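Local coordinates for amino Transferase (Eubacterium rectale, PDB 3ELE), which binds pyridoxal-5'-phosphate and, as a class I and II aminotransferase, probably transfers amino groups between amino acids and 2-oxo acids, at residues H157-F162 with E191-K196. Residues are numbered along the deposited sequence; the frame is centred on the assembly and turned at random.
Sequences HFQIDF and EETIKK
Thr193 hands its hydroxyl hydrogen to Gln159: Thr193 OG1 lies 2.5 Å from Gln159 OE1, in the carbonyl plane and on a lone pair, with a C=O...donor angle of 136°. This is the one hydrogen bond between 157-162 and 191-196. Gln159 folds back at chi2 (-73°), which turns its amide toward the start of the helix; OE1 also accepts from Ser190 N, just ahead of the helix, and NE2 donates to Val188 O, so both ends of the amide are held and its flip is settled. Thr193 OG1 has a second partner in Ser190 OG.

The rest is van der Waals packing, mostly apolar. With CG2 anti to the backbone N, Thr193 puts this methyl 4.0 Å from Ile160 CG1 and 3.9 Å from Phe162 CZ. The Phe162 ring has Ile160 CB over one face and Lys196 CB over the opposite one, both offset toward the rim; Lys196 CB makes a CH-pi contact, 3.9 Å from the centroid and 23° off the normal. Further out, the lysine chain bends at chi3 and lays Lys196 CE 3.8 Å from Phe162 CD2. At the ring's edge, Phe162 CZ comes 3.4 Å from Thr193 O.

Asp161 is the N-cap of helix 162-167, its OD1 accepting from Ala164 N. Structural packing thus joins helix 191-208, where Leu197 and Leu200 extend the Phe162 contact, to the loop after strand 147-151, an outermost strand of the seven-stranded mixed sheet expected in the large domain of fold type I PLP enzymes.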
ATOM      1  N   HIS A 157     -24.413   6.096  26.812  1.00 45.15           N
ATOM      2  CA  HIS A 157     -24.343   4.694  26.304  1.00 42.86           C
ATOM      3  C   HIS A 157     -23.291   4.383  25.215  1.00 41.77           C
ATOM      4  O   HIS A 157     -23.118   3.214  24.880  1.00 41.89           O
ATOM      5  CB  HIS A 157     -25.727   4.290  25.762  1.00 43.21           C
ATOM      6  CG  HIS A 157     -26.819   4.361  26.781  1.00 43.02           C
ATOM      7  ND1 HIS A 157     -26.997   3.394  27.749  1.00 44.80           N
ATOM      8  CD2 HIS A 157     -27.790   5.285  26.985  1.00 45.06           C
ATOM      9  CE1 HIS A 157     -28.030   3.720  28.506  1.00 47.72           C
ATOM     10  NE2 HIS A 157     -28.526   4.864  28.066  1.00 45.65           N
ATOM     11  N   PHE A 158     -22.585   5.398  24.700  1.00 40.77           N
ATOM     12  CA  PHE A 158     -21.602   5.252  23.604  1.00 39.71           C
ATOM     13  C   PHE A 158     -22.175   4.624  22.322  1.00 37.82           C
ATOM     14  O   PHE A 158     -21.546   3.768  21.682  1.00 35.66           O
ATOM     15  CB  PHE A 158     -20.294   4.625  24.088  1.00 40.18           C
ATOM     16  CG  PHE A 158     -19.549   5.504  25.045  1.00 43.70           C
ATOM     17  CD1 PHE A 158     -18.811   6.594  24.570  1.00 42.70           C
ATOM     18  CD2 PHE A 158     -19.628   5.288  26.425  1.00 41.25           C
ATOM     19  CE1 PHE A 158     -18.123   7.446  25.468  1.00 42.64           C
ATOM     20  CE2 PHE A 158     -18.954   6.136  27.325  1.00 39.95           C
ATOM     21  CZ  PHE A 158     -18.201   7.212  26.843  1.00 36.79           C
ATOM     22  N   GLN A 159     -23.392   5.084  21.989  1.00 35.99           N
ATOM     23  CA  GLN A 159     -24.086   4.746  20.763  1.00 35.35           C
ATOM     24  C   GLN A 159     -23.961   6.035  19.915  1.00 35.12           C
ATOM     25  O   GLN A 159     -22.856   6.591  19.823  1.00 36.28           O
ATOM     26  CB  GLN A 159     -25.523   4.280  21.052  1.00 34.15           C
ATOM     27  CG  GLN A 159     -25.617   2.989  21.882  1.00 35.87           C
ATOM     28  CD  GLN A 159     -25.234   1.716  21.108  1.00 37.05           C
ATOM     29  OE1 GLN A 159     -25.738   1.452  19.991  1.00 30.98           O
ATOM     30  NE2 GLN A 159     -24.392   0.887  21.729  1.00 28.55           N
ATOM     31  N   ILE A 160     -25.043   6.526  19.325  1.00 34.68           N
ATOM     32  CA  ILE A 160     -24.992   7.728  18.486  1.00 33.68           C
ATOM     33  C   ILE A 160     -26.004   8.729  19.000  1.00 33.76           C
ATOM     34  O   ILE A 160     -27.125   8.362  19.302  1.00 32.91           O
ATOM     35  CB  ILE A 160     -25.292   7.391  17.004  1.00 33.83           C
ATOM     36  CG1 ILE A 160     -24.251   6.375  16.469  1.00 34.06           C
ATOM     37  CG2 ILE A 160     -25.325   8.673  16.148  1.00 33.89           C
ATOM     38  CD1 ILE A 160     -24.407   5.994  14.991  1.00 32.23           C
ATOM     39  N   ASP A 161     -25.577   9.989  19.118  1.00 34.91           N
ATOM     40  CA  ASP A 161     -26.481  11.102  19.430  1.00 34.56           C
ATOM     41  C   ASP A 161     -27.047  11.475  18.055  1.00 34.88           C
ATOM     42  O   ASP A 161     -26.429  12.248  17.308  1.00 35.83           O
ATOM     43  CB  ASP A 161     -25.705  12.254  20.082  1.00 33.86           C
ATOM     44  CG  ASP A 161     -26.559  13.480  20.364  1.00 33.16           C
ATOM     45  OD1 ASP A 161     -27.647  13.690  19.755  1.00 29.94           O
ATOM     46  OD2 ASP A 161     -26.084  14.291  21.171  1.00 31.13           O
ATOM     47  N   PHE A 162     -28.210  10.914  17.725  1.00 35.09           N
ATOM     48  CA  PHE A 162     -28.851  11.149  16.416  1.00 34.49           C
ATOM     49  C   PHE A 162     -29.256  12.585  16.128  1.00 35.92           C
ATOM     50  O   PHE A 162     -29.243  12.980  14.962  1.00 35.74           O
ATOM     51  CB  PHE A 162     -30.013  10.183  16.171  1.00 33.74           C
ATOM     52  CG  PHE A 162     -29.567   8.760  16.007  1.00 34.25           C
ATOM     53  CD1 PHE A 162     -28.880   8.364  14.843  1.00 31.82           C
ATOM     54  CD2 PHE A 162     -29.769   7.825  17.027  1.00 34.54           C
ATOM     55  CE1 PHE A 162     -28.429   7.057  14.685  1.00 32.86           C
ATOM     56  CE2 PHE A 162     -29.318   6.511  16.880  1.00 33.28           C
ATOM     57  CZ  PHE A 162     -28.653   6.123  15.708  1.00 30.74           C
ATOM     58  N   GLU A 191     -28.522  -3.294  16.875  1.00 37.04           N
ATOM     59  CA  GLU A 191     -29.363  -3.321  15.674  1.00 37.61           C
ATOM     60  C   GLU A 191     -30.213  -2.054  15.599  1.00 36.63           C
ATOM     61  O   GLU A 191     -30.358  -1.465  14.516  1.00 38.00           O
ATOM     62  CB  GLU A 191     -30.287  -4.544  15.665  1.00 38.12           C
ATOM     63  CG  GLU A 191     -31.012  -4.732  14.350  1.00 41.27           C
ATOM     64  CD  GLU A 191     -31.987  -5.898  14.327  1.00 39.31           C
ATOM     65  OE1 GLU A 191     -32.708  -6.125  15.334  1.00 42.41           O
ATOM     66  OE2 GLU A 191     -32.070  -6.542  13.257  1.00 39.07           O
ATOM     67  N   GLU A 192     -30.762  -1.643  16.744  1.00 36.12           N
ATOM     68  CA  GLU A 192     -31.590  -0.445  16.832  1.00 36.99           C
ATOM     69  C   GLU A 192     -30.804   0.799  16.381  1.00 33.93           C
ATOM     70  O   GLU A 192     -31.309   1.588  15.585  1.00 34.03           O
ATOM     71  CB  GLU A 192     -32.165  -0.289  18.249  1.00 36.60           C
ATOM     72  CG  GLU A 192     -33.108   0.891  18.437  1.00 42.70           C
ATOM     73  CD  GLU A 192     -33.706   0.960  19.837  1.00 42.10           C
ATOM     74  OE1 GLU A 192     -33.903  -0.095  20.488  1.00 56.28           O
ATOM     75  OE2 GLU A 192     -34.002   2.087  20.283  1.00 57.87           O
ATOM     76  N   THR A 193     -29.576   0.945  16.871  1.00 32.58           N
ATOM     77  CA  THR A 193     -28.694   2.058  16.477  1.00 31.66           C
ATOM     78  C   THR A 193     -28.398   2.034  14.970  1.00 31.47           C
ATOM     79  O   THR A 193     -28.501   3.066  14.304  1.00 31.66           O
ATOM     80  CB  THR A 193     -27.390   2.027  17.290  1.00 29.88           C
ATOM     81  OG1 THR A 193     -27.713   2.257  18.659  1.00 30.40           O
ATOM     82  CG2 THR A 193     -26.406   3.076  16.833  1.00 28.87           C
ATOM     83  N   ILE A 194     -28.082   0.844  14.445  1.00 32.38           N
ATOM     84  CA  ILE A 194     -27.805   0.647  13.021  1.00 32.50           C
ATOM     85  C   ILE A 194     -29.062   0.956  12.177  1.00 33.56           C
ATOM     86  O   ILE A 194     -28.935   1.592  11.130  1.00 33.88           O
ATOM     87  CB  ILE A 194     -27.212  -0.782  12.725  1.00 33.20           C
ATOM     88  CG1 ILE A 194     -25.850  -1.005  13.455  1.00 30.23           C
ATOM     89  CG2 ILE A 194     -27.073  -1.031  11.210  1.00 29.91           C
ATOM     90  CD1 ILE A 194     -24.692  -0.016  13.064  1.00 31.22           C
ATOM     91  N   LYS A 195     -30.251   0.549  12.647  1.00 34.22           N
ATOM     92  CA  LYS A 195     -31.529   0.836  11.953  1.00 36.23           C
ATOM     93  C   LYS A 195     -31.866   2.340  11.946  1.00 35.85           C
ATOM     94  O   LYS A 195     -32.246   2.859  10.905  1.00 35.65           O
ATOM     95  CB  LYS A 195     -32.705   0.039  12.550  1.00 36.36           C
ATOM     96  CG  LYS A 195     -32.686  -1.449  12.205  1.00 39.19           C
ATOM     97  CD  LYS A 195     -33.582  -2.293  13.107  1.00 39.11           C
ATOM     98  CE  LYS A 195     -35.056  -2.027  12.940  1.00 46.44           C
ATOM     99  NZ  LYS A 195     -35.880  -2.888  13.881  1.00 47.50           N
ATOM    100  N   LYS A 196     -31.733   3.021  13.090  1.00 36.05           N
ATOM    101  CA  LYS A 196     -31.997   4.488  13.160  1.00 37.51           C
ATOM    102  C   LYS A 196     -31.044   5.271  12.252  1.00 35.38           C
ATOM    103  O   LYS A 196     -31.467   6.211  11.586  1.00 35.61           O
ATOM    104  CB  LYS A 196     -31.905   5.044  14.590  1.00 37.99           C
ATOM    105  CG  LYS A 196     -33.019   4.593  15.521  1.00 42.40           C
ATOM    106  CD  LYS A 196     -32.988   5.306  16.900  1.00 42.07           C
ATOM    107  CE  LYS A 196     -33.410   6.801  16.775  1.00 49.43           C
ATOM    108  NZ  LYS A 196     -33.733   7.498  18.069  1.00 49.08           N
TER